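LYND (Lyngbya aestuarii, PDB 4V1T) is a YcaO-family cyclodehydratase that binds ADP and magnesium and probably uses ATP to convert residues of peptide substrates into azoline rings. Local coordinates at residues Leu153-Thr158 and Thr179-Lys184; Val189-Pro194 and Ile290-His295; Ala261-Lys266 and Pro284-Lys289. One frame throughout, in Å; residues are numbered along the deposited sequence.

Interaction 1 of 3, residues Leu153-Thr158 and Thr179-Lys184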
loop_
_atom_site.group_PDB
_atom_site.type_symbol
_atom_site.label_atom_id
_atom_site.label_comp_id
_atom_site.label_asym_id
_atom_site.label_seq_id
_atom_site.Cartn_x
_atom_site.Cartn_y
_atom_site.Cartn_z
ATOM N N LEU B 153 -26.117 -23.904 0.578
ATOM C CA LEU B 153 -25.158 -23.419 -0.407
ATOM C C LEU B 153 -25.070 -24.305 -1.637
ATOM O O LEU B 153 -24.891 -25.518 -1.531
ATOM C CB LEU B 153 -23.779 -23.299 0.222
ATOM C CG LEU B 153 -22.708 -22.646 -0.644
ATOM C CD1 LEU B 153 -22.973 -21.155 -0.780
ATOM C CD2 LEU B 153 -21.338 -22.903 -0.065
ATOM N N ASN B 154 -25.200 -23.693 -2.808
ATOM C CA ASN B 154 -24.909 -24.375 -4.069
ATOM C C ASN B 154 -23.537 -23.932 -4.557
ATOM O O ASN B 154 -23.293 -22.742 -4.730
ATOM C CB ASN B 154 -25.985 -24.072 -5.115
ATOM C CG ASN B 154 -25.770 -24.825 -6.420
ATOM O OD1 ASN B 154 -25.314 -25.970 -6.433
ATOM N ND2 ASN B 154 -26.091 -24.176 -7.528
ATOM N N VAL B 155 -22.637 -24.887 -4.757
ATOM C CA VAL B 155 -21.298 -24.591 -5.242
ATOM C C VAL B 155 -21.200 -24.868 -6.739
ATOM O O VAL B 155 -21.448 -25.987 -7.188
ATOM C CB VAL B 155 -20.249 -25.424 -4.503
ATOM C CG1 VAL B 155 -18.855 -25.019 -4.920
ATOM C CG2 VAL B 155 -20.410 -25.259 -3.005
ATOM N N VAL B 156 -20.827 -23.841 -7.502
ATOM C CA VAL B 156 -20.740 -23.946 -8.952
ATOM C C VAL B 156 -19.282 -23.922 -9.404
ATOM O O VAL B 156 -18.579 -22.939 -9.187
ATOM C CB VAL B 156 -21.513 -22.806 -9.642
ATOM C CG1 VAL B 156 -21.458 -22.961 -11.162
ATOM C CG2 VAL B 156 -22.954 -22.788 -9.176
ATOM N N LEU B 157 -18.838 -25.011 -10.033
ATOM C CA LEU B 157 -17.476 -25.103 -10.546
ATOM C C LEU B 157 -17.486 -24.757 -12.030
ATOM O O LEU B 157 -18.197 -25.395 -12.804
ATOM C CB LEU B 157 -16.892 -26.500 -10.350
ATOM C CG LEU B 157 -17.270 -27.282 -9.098
ATOM C CD1 LEU B 157 -16.442 -28.552 -9.030
ATOM C CD2 LEU B 157 -17.065 -26.473 -7.838
ATOM N N THR B 158 -16.705 -23.751 -12.417
ATOM C CA THR B 158 -16.666 -23.295 -13.797
ATOM C C THR B 158 -15.235 -23.273 -14.292
ATOM O O THR B 158 -14.301 -23.323 -13.489
ATOM C CB THR B 158 -17.281 -21.890 -13.960
ATOM O OG1 THR B 158 -17.415 -21.581 -15.356
ATOM C CG2 THR B 158 -16.423 -20.824 -13.267
ATOM N N THR B 179 -28.478 -19.079 -2.001
ATOM C CA THR B 179 -27.114 -18.615 -1.872
ATOM C C THR B 179 -26.196 -19.624 -2.573
ATOM O O THR B 179 -26.333 -20.826 -2.388
ATOM C CB THR B 179 -26.705 -18.454 -0.395
ATOM O OG1 THR B 179 -27.439 -17.378 0.189
ATOM C CG2 THR B 179 -25.224 -18.160 -0.263
ATOM N N TRP B 180 -25.264 -19.132 -3.379
ATOM C CA TRP B 180 -24.385 -20.016 -4.121
ATOM C C TRP B 180 -22.971 -19.466 -4.217
ATOM O O TRP B 180 -22.749 -18.266 -4.045
ATOM C CB TRP B 180 -24.949 -20.285 -5.518
ATOM C CG TRP B 180 -25.230 -19.054 -6.343
ATOM C CD1 TRP B 180 -26.148 -18.080 -6.073
ATOM C CD2 TRP B 180 -24.620 -18.691 -7.595
ATOM N NE1 TRP B 180 -26.131 -17.124 -7.063
ATOM C CE2 TRP B 180 -25.206 -17.479 -8.009
ATOM C CE3 TRP B 180 -23.629 -19.270 -8.399
ATOM C CZ2 TRP B 180 -24.834 -16.832 -9.187
ATOM C CZ3 TRP B 180 -23.258 -18.625 -9.570
ATOM C CH2 TRP B 180 -23.862 -17.421 -9.953
ATOM N N LEU B 181 -22.025 -20.366 -4.495
ATOM C CA LEU B 181 -20.608 -20.042 -4.581
ATOM C C LEU B 181 -20.054 -20.374 -5.967
ATOM O O LEU B 181 -20.412 -21.390 -6.562
ATOM C CB LEU B 181 -19.822 -20.813 -3.516
ATOM C CG LEU B 181 -18.297 -20.876 -3.677
ATOM C CD1 LEU B 181 -17.674 -19.512 -3.496
ATOM C CD2 LEU B 181 -17.691 -21.850 -2.686
ATOM N N LEU B 182 -19.182 -19.509 -6.477
ATOM C CA LEU B 182 -18.499 -19.756 -7.732
ATOM C C LEU B 182 -17.044 -20.088 -7.462
ATOM O O LEU B 182 -16.416 -19.509 -6.582
ATOM C CB LEU B 182 -18.587 -18.545 -8.662
ATOM C CG LEU B 182 -19.410 -18.650 -9.941
ATOM C CD1 LEU B 182 -19.223 -17.377 -10.753
ATOM C CD2 LEU B 182 -19.057 -19.873 -10.771
ATOM N N VAL B 183 -16.516 -21.028 -8.230
ATOM C CA VAL B 183 -15.110 -21.376 -8.146
ATOM C C VAL B 183 -14.605 -21.875 -9.495
ATOM O O VAL B 183 -15.349 -22.476 -10.271
ATOM C CB VAL B 183 -14.853 -22.448 -7.070
ATOM C CG1 VAL B 183 -15.537 -23.736 -7.421
ATOM C CG2 VAL B 183 -13.363 -22.683 -6.890
ATOM N N LYS B 184 -13.334 -21.603 -9.760
ATOM C CA LYS B 184 -12.660 -22.033 -10.971
ATOM C C LYS B 184 -11.317 -22.613 -10.556
ATOM O O LYS B 184 -10.357 -21.881 -10.389
ATOM C CB LYS B 184 -12.486 -20.856 -11.937
ATOM C CG LYS B 184 -11.574 -21.097 -13.155
ATOM C CD LYS B 184 -11.321 -19.773 -13.882
ATOM C CE LYS B 184 -10.102 -19.809 -14.776
ATOM N NZ LYS B 184 -8.851 -20.040 -14.008
#

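Interaction 2 of 3, residues Val189-Pro194 and Ile290-His295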
loop_
_atom_site.group_PDB
_atom_site.type_symbol
_atom_site.label_atom_id
_atom_site.label_comp_id
_atom_site.label_asym_id
_atom_site.label_seq_id
_atom_site.Cartn_x
_atom_site.Cartn_y
_atom_site.Cartn_z
ATOM N N VAL B 189 -4.568 -19.721 -12.813
ATOM C CA VAL B 189 -5.058 -18.827 -11.774
ATOM C C VAL B 189 -6.353 -19.346 -11.166
ATOM O O VAL B 189 -7.386 -19.393 -11.833
ATOM C CB VAL B 189 -5.308 -17.407 -12.312
ATOM C CG1 VAL B 189 -5.625 -16.456 -11.163
ATOM C CG2 VAL B 189 -4.097 -16.905 -13.095
ATOM N N LEU B 190 -6.296 -19.732 -9.897
ATOM C CA LEU B 190 -7.484 -20.115 -9.159
ATOM C C LEU B 190 -8.354 -18.899 -8.945
ATOM O O LEU B 190 -7.867 -17.875 -8.480
ATOM C CB LEU B 190 -7.112 -20.744 -7.808
ATOM C CG LEU B 190 -8.210 -20.801 -6.733
ATOM C CD1 LEU B 190 -9.336 -21.745 -7.128
ATOM C CD2 LEU B 190 -7.633 -21.198 -5.388
ATOM N N TRP B 191 -9.633 -19.005 -9.303
ATOM C CA TRP B 191 -10.634 -18.026 -8.873
ATOM C C TRP B 191 -11.503 -18.699 -7.830
ATOM O O TRP B 191 -11.974 -19.816 -8.027
ATOM C CB TRP B 191 -11.508 -17.531 -10.020
ATOM C CG TRP B 191 -10.797 -16.751 -11.074
ATOM C CD1 TRP B 191 -9.523 -16.946 -11.531
ATOM C CD2 TRP B 191 -11.330 -15.651 -11.813
ATOM N NE1 TRP B 191 -9.227 -16.024 -12.509
ATOM C CE2 TRP B 191 -10.321 -15.223 -12.706
ATOM C CE3 TRP B 191 -12.561 -14.985 -11.808
ATOM C CZ2 TRP B 191 -10.509 -14.154 -13.590
ATOM C CZ3 TRP B 191 -12.748 -13.926 -12.681
ATOM C CH2 TRP B 191 -11.723 -13.520 -13.563
ATOM N N LEU B 192 -11.709 -18.006 -6.720
ATOM C CA LEU B 192 -12.472 -18.534 -5.605
ATOM C C LEU B 192 -13.431 -17.454 -5.102
ATOM O O LEU B 192 -13.016 -16.388 -4.680
ATOM C CB LEU B 192 -11.515 -18.998 -4.502
ATOM C CG LEU B 192 -12.123 -19.502 -3.200
ATOM C CD1 LEU B 192 -13.011 -20.711 -3.426
ATOM C CD2 LEU B 192 -11.024 -19.829 -2.201
ATOM N N GLY B 193 -14.723 -17.744 -5.160
ATOM C CA GLY B 193 -15.744 -16.786 -4.778
ATOM C C GLY B 193 -16.280 -16.069 -6.004
ATOM O O GLY B 193 -15.800 -16.290 -7.119
ATOM N N PRO B 194 -17.275 -15.207 -5.808
ATOM C CA PRO B 194 -17.844 -14.926 -4.493
ATOM C C PRO B 194 -18.906 -15.915 -4.064
ATOM O O PRO B 194 -19.312 -16.788 -4.841
ATOM C CB PRO B 194 -18.472 -13.558 -4.697
ATOM C CG PRO B 194 -18.979 -13.621 -6.091
ATOM C CD PRO B 194 -17.979 -14.459 -6.865
ATOM N N ILE B 290 -13.962 -11.930 -4.433
ATOM C CA ILE B 290 -13.304 -12.941 -5.252
ATOM C C ILE B 290 -11.824 -12.994 -4.887
ATOM O O ILE B 290 -11.160 -11.969 -4.748
ATOM C CB ILE B 290 -13.460 -12.655 -6.743
ATOM C CG1 ILE B 290 -14.943 -12.668 -7.115
ATOM C CG2 ILE B 290 -12.710 -13.705 -7.561
ATOM C CD1 ILE B 290 -15.228 -12.193 -8.519
ATOM N N ILE B 291 -11.316 -14.206 -4.741
ATOM C CA ILE B 291 -9.902 -14.433 -4.487
ATOM C C ILE B 291 -9.266 -15.045 -5.717
ATOM O O ILE B 291 -9.757 -16.044 -6.230
ATOM C CB ILE B 291 -9.691 -15.406 -3.317
ATOM C CG1 ILE B 291 -10.333 -14.844 -2.055
ATOM C CG2 ILE B 291 -8.206 -15.713 -3.119
ATOM C CD1 ILE B 291 -9.664 -13.606 -1.502
ATOM N N THR B 292 -8.177 -14.446 -6.175
ATOM C CA THR B 292 -7.398 -15.014 -7.267
ATOM C C THR B 292 -6.051 -15.447 -6.718
ATOM O O THR B 292 -5.352 -14.663 -6.084
ATOM C CB THR B 292 -7.199 -14.033 -8.443
ATOM O OG1 THR B 292 -6.576 -12.829 -7.975
ATOM C CG2 THR B 292 -8.530 -13.697 -9.075
ATOM N N LEU B 293 -5.711 -16.712 -6.945
ATOM C CA LEU B 293 -4.412 -17.250 -6.588
ATOM C C LEU B 293 -3.686 -17.676 -7.857
ATOM O O LEU B 293 -3.974 -18.727 -8.433
ATOM C CB LEU B 293 -4.552 -18.434 -5.635
ATOM C CG LEU B 293 -3.265 -19.185 -5.277
ATOM C CD1 LEU B 293 -2.281 -18.278 -4.566
ATOM C CD2 LEU B 293 -3.571 -20.413 -4.429
ATOM N N ASN B 294 -2.749 -16.842 -8.291
ATOM C CA ASN B 294 -1.923 -17.153 -9.445
ATOM C C ASN B 294 -0.905 -18.214 -9.067
ATOM O O ASN B 294 -0.097 -18.008 -8.162
ATOM C CB ASN B 294 -1.234 -15.889 -9.954
ATOM C CG ASN B 294 -0.686 -16.049 -11.357
ATOM O OD1 ASN B 294 -0.127 -17.088 -11.708
ATOM N ND2 ASN B 294 -0.854 -15.029 -12.167
ATOM N N HIS B 295 -0.972 -19.360 -9.737
ATOM C CA HIS B 295 -0.113 -20.495 -9.423
ATOM C C HIS B 295 1.270 -20.385 -10.091
ATOM O O HIS B 295 2.273 -20.789 -9.500
ATOM C CB HIS B 295 -0.778 -21.799 -9.871
ATOM C CG HIS B 295 -2.017 -22.151 -9.112
ATOM N ND1 HIS B 295 -2.005 -22.446 -7.765
ATOM C CD2 HIS B 295 -3.305 -22.287 -9.516
ATOM C CE1 HIS B 295 -3.233 -22.736 -7.370
ATOM N NE2 HIS B 295 -4.040 -22.641 -8.411
#

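Interaction 3 of 3, residues Ala261-Lys266 and Pro284-Lys289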
loop_
_atom_site.group_PDB
_atom_site.type_symbol
_atom_site.label_atom_id
_atom_site.label_comp_id
_atom_site.label_asym_id
_atom_site.label_seq_id
_atom_site.Cartn_x
_atom_site.Cartn_y
_atom_site.Cartn_z
ATOM N N ALA B 261 -12.950 -25.997 -0.285
ATOM C CA ALA B 261 -13.609 -26.753 0.777
ATOM C C ALA B 261 -13.582 -25.989 2.113
ATOM O O ALA B 261 -14.592 -25.904 2.813
ATOM C CB ALA B 261 -12.958 -28.120 0.937
ATOM N N THR B 262 -12.425 -25.425 2.439
ATOM C CA THR B 262 -12.255 -24.647 3.659
ATOM C C THR B 262 -13.190 -23.442 3.692
ATOM O O THR B 262 -13.834 -23.167 4.705
ATOM C CB THR B 262 -10.799 -24.161 3.789
ATOM O OG1 THR B 262 -9.931 -25.295 3.850
ATOM C CG2 THR B 262 -10.610 -23.319 5.042
ATOM N N GLU B 263 -13.264 -22.716 2.578
ATOM C CA GLU B 263 -14.088 -21.512 2.518
ATOM C C GLU B 263 -15.578 -21.855 2.487
ATOM O O GLU B 263 -16.423 -21.072 2.947
ATOM C CB GLU B 263 -13.706 -20.661 1.312
ATOM C CG GLU B 263 -12.312 -20.068 1.393
ATOM C CD GLU B 263 -12.119 -19.142 2.584
ATOM O OE1 GLU B 263 -13.069 -18.414 2.945
ATOM O OE2 GLU B 263 -11.010 -19.132 3.154
ATOM N N ILE B 264 -15.895 -23.023 1.951
ATOM C CA ILE B 264 -17.258 -23.513 1.978
ATOM C C ILE B 264 -17.658 -23.782 3.431
ATOM O O ILE B 264 -18.722 -23.381 3.870
ATOM C CB ILE B 264 -17.418 -24.783 1.125
ATOM C CG1 ILE B 264 -17.421 -24.409 -0.359
ATOM C CG2 ILE B 264 -18.732 -25.499 1.453
ATOM C CD1 ILE B 264 -17.134 -25.574 -1.295
ATOM N N ALA B 265 -16.782 -24.467 4.157
ATOM C CA ALA B 265 -17.008 -24.776 5.567
ATOM C C ALA B 265 -17.156 -23.504 6.389
ATOM O O ALA B 265 -18.057 -23.389 7.210
ATOM C CB ALA B 265 -15.874 -25.624 6.111
ATOM N N LYS B 266 -16.277 -22.544 6.149
ATOM C CA LYS B 266 -16.309 -21.302 6.877
ATOM C C LYS B 266 -17.586 -20.537 6.596
ATOM O O LYS B 266 -18.122 -19.876 7.486
ATOM C CB LYS B 266 -15.093 -20.441 6.535
ATOM C CG LYS B 266 -13.809 -20.886 7.219
ATOM C CD LYS B 266 -12.808 -19.756 7.333
ATOM C CE LYS B 266 -12.064 -19.546 6.041
ATOM N NZ LYS B 266 -11.605 -18.148 5.884
ATOM N N PRO B 284 -13.879 -13.104 8.093
ATOM C CA PRO B 284 -14.225 -12.917 6.681
ATOM C C PRO B 284 -14.564 -14.213 5.954
ATOM O O PRO B 284 -13.982 -15.256 6.233
ATOM C CB PRO B 284 -12.962 -12.272 6.096
ATOM C CG PRO B 284 -11.867 -12.725 6.983
ATOM C CD PRO B 284 -12.456 -12.823 8.358
ATOM N N THR B 285 -15.518 -14.125 5.032
ATOM C CA THR B 285 -15.856 -15.217 4.138
ATOM C C THR B 285 -15.913 -14.653 2.713
ATOM O O THR B 285 -15.663 -13.473 2.504
ATOM C CB THR B 285 -17.185 -15.881 4.534
ATOM O OG1 THR B 285 -18.150 -14.875 4.840
ATOM C CG2 THR B 285 -17.002 -16.750 5.750
ATOM N N LEU B 286 -16.242 -15.488 1.740
ATOM C CA LEU B 286 -16.163 -15.086 0.332
ATOM C C LEU B 286 -17.383 -14.309 -0.171
ATOM O O LEU B 286 -17.522 -14.077 -1.369
ATOM C CB LEU B 286 -15.958 -16.321 -0.530
ATOM C CG LEU B 286 -14.665 -17.097 -0.285
ATOM C CD1 LEU B 286 -14.668 -18.372 -1.114
ATOM C CD2 LEU B 286 -13.458 -16.250 -0.626
ATOM N N ASP B 287 -18.276 -13.913 0.730
ATOM C CA ASP B 287 -19.456 -13.143 0.326
ATOM C C ASP B 287 -19.042 -11.779 -0.223
ATOM O O ASP B 287 -18.422 -10.980 0.470
ATOM C CB ASP B 287 -20.438 -12.977 1.488
ATOM C CG ASP B 287 -19.778 -12.408 2.743
ATOM O OD1 ASP B 287 -18.638 -12.809 3.062
ATOM O OD2 ASP B 287 -20.394 -11.552 3.396
ATOM N N GLY B 288 -19.387 -11.528 -1.481
ATOM C CA GLY B 288 -19.039 -10.270 -2.144
ATOM C C GLY B 288 -17.553 -10.085 -2.404
ATOM O O GLY B 288 -17.073 -8.958 -2.543
ATOM N N LYS B 289 -16.824 -11.197 -2.467
ATOM C CA LYS B 289 -15.371 -11.178 -2.623
ATOM C C LYS B 289 -14.934 -12.255 -3.589
ATOM O O LYS B 289 -15.449 -13.364 -3.552
ATOM C CB LYS B 289 -14.672 -11.433 -1.286
ATOM C CG LYS B 289 -13.959 -10.237 -0.691
ATOM C CD LYS B 289 -12.887 -10.673 0.303
ATOM C CE LYS B 289 -13.475 -11.373 1.525
ATOM N NZ LYS B 289 -12.457 -12.201 2.238
HETATM O O HOH W 1 -15.879 -18.407 2.899
HETATM O O HOH W 2 -12.287 -15.944 3.979
#

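Interaction 1 of 3, residues Leu153-Thr158 and Thr179-Lys184
V156 meets W180 and L182 on one face of a parallel strand pair, while V155 and L181 meet on the other. CG2 of V156 approaches the benzo part of the indole obliquely, 3.7 Å from W180 CE3. The indole reaches this place because W180 holds its CG between the backbone N and the carbonyl carbon (chi1 56°), which stands the ring out from the sheet on the face of V156; there it also stacks on F196. On the same face L182 leans across to the neighbouring strand with its CD2 methyl, which lies 3.8 Å from T158 CG2 and 3.9 Å from V156 CG1, a wedge between two branched side chains. The opposite face is arranged differently: V155 and L181 run side by side and point the same way, with V155 CG1 4.0 Å from L181 CD2. At the start of the pair L153 extends CD1 to within 3.8 Å of T179 CG2, the two side chains crossing at a slant.

Beneath this packing five backbone bonds knit the strands. The amide of V156 reaches L181 O at 2.7 Å in a nearly straight line (169° at the hydrogen), and L181 N returns an equally short bond of 2.7 Å to N154 O. The bond from V183 N to V156 O is more bent, at 147°.

The strands belong to a beta-alpha-beta crossover whose helix, 165-176, covers the face of V156, W180 and L182; helix 250-275 packs on V155 and L181. K184 sends its amine away to V186 O, V189 O and E28 of the second subunit. With mostly apolar groups on both faces and the peptide groups bonded strand to strand, the pair is largely buried, its backbone polarity met within the sheet.

Interaction 2 of 3, residues Val189-Pro194 and Ile290-His295
I290 packs against P194 where two antiparallel strands run side by side, and its side chain forks at CB to serve two neighbours. The torsion that sets CG1 anti to the carbonyl carbon (chi1 -61°) brings this branch beside the proline ring: CG1 is 3.5 Å from P194 CD and 3.7 Å from G193 O. One bond further, CD1 stays by the same ring carbon, 3.9 Å from P194 CD. The other branch, CG2, comes 3.9 Å from L192 O and then approaches the indole of W191 obliquely, with CE3 at the looser distance of 4.4 Å. The peptide bond between G193 and P194 is cis, and G193 has a positive phi of 97°, at which a CB would jam against L192 O, so the backbone here calls for glycine.

These strands are neighbours in a mixed seven-stranded sheet with helix 250-275 packed on the face of L190 and L192. Such a sheet, in a chain that also carries a four-cysteine zinc site, is consistent with the E1-like domain found in relatives of this enzyme. Backbone bonds join L190 with L293 and L192 with I291, two in each pair. That from L190 N to L293 O is the odd one, its donor standing well above the carbonyl plane, whereas L293 N meets L190 O in the plane.

On the face opposite L190, T292 lays its CG2 over the five-membered ring of W191, a CH-pi contact 4.1 Å from the centroid and only 5° off the ring normal. Its hydroxyl is bonded to H303 NE2. At the far end H295 folds back so that NE2 sits 3.7 Å from L190 CB, and N294, whose OD1 bonds S296, also receives a hydrogen bond from Q29 of the second subunit.

Interaction 3 of 3, residues Ala261-Lys266 and Pro284-Lys289
K266 and T285 bring the backbones closest, CA to CA 6.7 Å, where a turn of helix 250-275 passes the irregular segment 284-289, which bends through a type II beta turn from L286 to K289 with G288 in its third position (phi 68°).

The apolar part of the contact is carried by E263 and L286, whose side chains cross at about a right angle. CD1 of L286 rests 3.5 Å from E263 CB, against the aliphatic foot of the glutamate. The chain of E263 then bends at chi2 (-61°), which brings its OE1 back over the leucine, 3.8 Å from L286 CG. K266, one helical turn on, pairs with E263 in a salt bridge, NZ to OE2 at 3.0 Å, though the hydrogen-bond geometry is weak. Close by, T285 puts its CG2 methyl 3.7 Å from K266 O; its hydroxyl donates to D287 OD1 from above the carboxylate plane and is also bonded to K270.

The polar joins run through two waters. The first donates to E263 O and OE1 and accepts from L286 N. The second donates to E263 OE1, 2.8 Å away, and to P284 O, and accepts from K266 NZ. OE1 thus receives two water hydrogens and a weak bond from the lysine, and the nearby ammonium would be expected to keep the glutamate ionised. K266 NZ also reaches S296 O of the second subunit, and L298 of that subunit packs on E263 and L286. The whole is water-mediated helix-to-loop packing around an i to i+3 glutamate-lysine salt bridge, set at the dimer interface of an alpha/beta domain.

Interactions 1 and 2 belong to one sheet, their centres about 13 Å apart. Strands 180-184 and 189-196 are consecutive in the chain and adjacent in the sheet, joined by probable hydrogen bonds, G193 N to L182 O and K184 N to W191 O, both 2.8 Å. Interaction 3 lies over that sheet: I264 CG1 is 3.5 Å from L181 CD2 of interaction 1, and L286 CD1 is 3.5 Å from L192 CG of interaction 2. Segment 284-289 leads directly into the strand of interaction 2. The zinc ion bound by C203, C206, C311 and C314 lies about 10 Å from the W180 side chain and 11 Å from that of P194, whereas the ADP pocket is made by later residues, between 344 and 640.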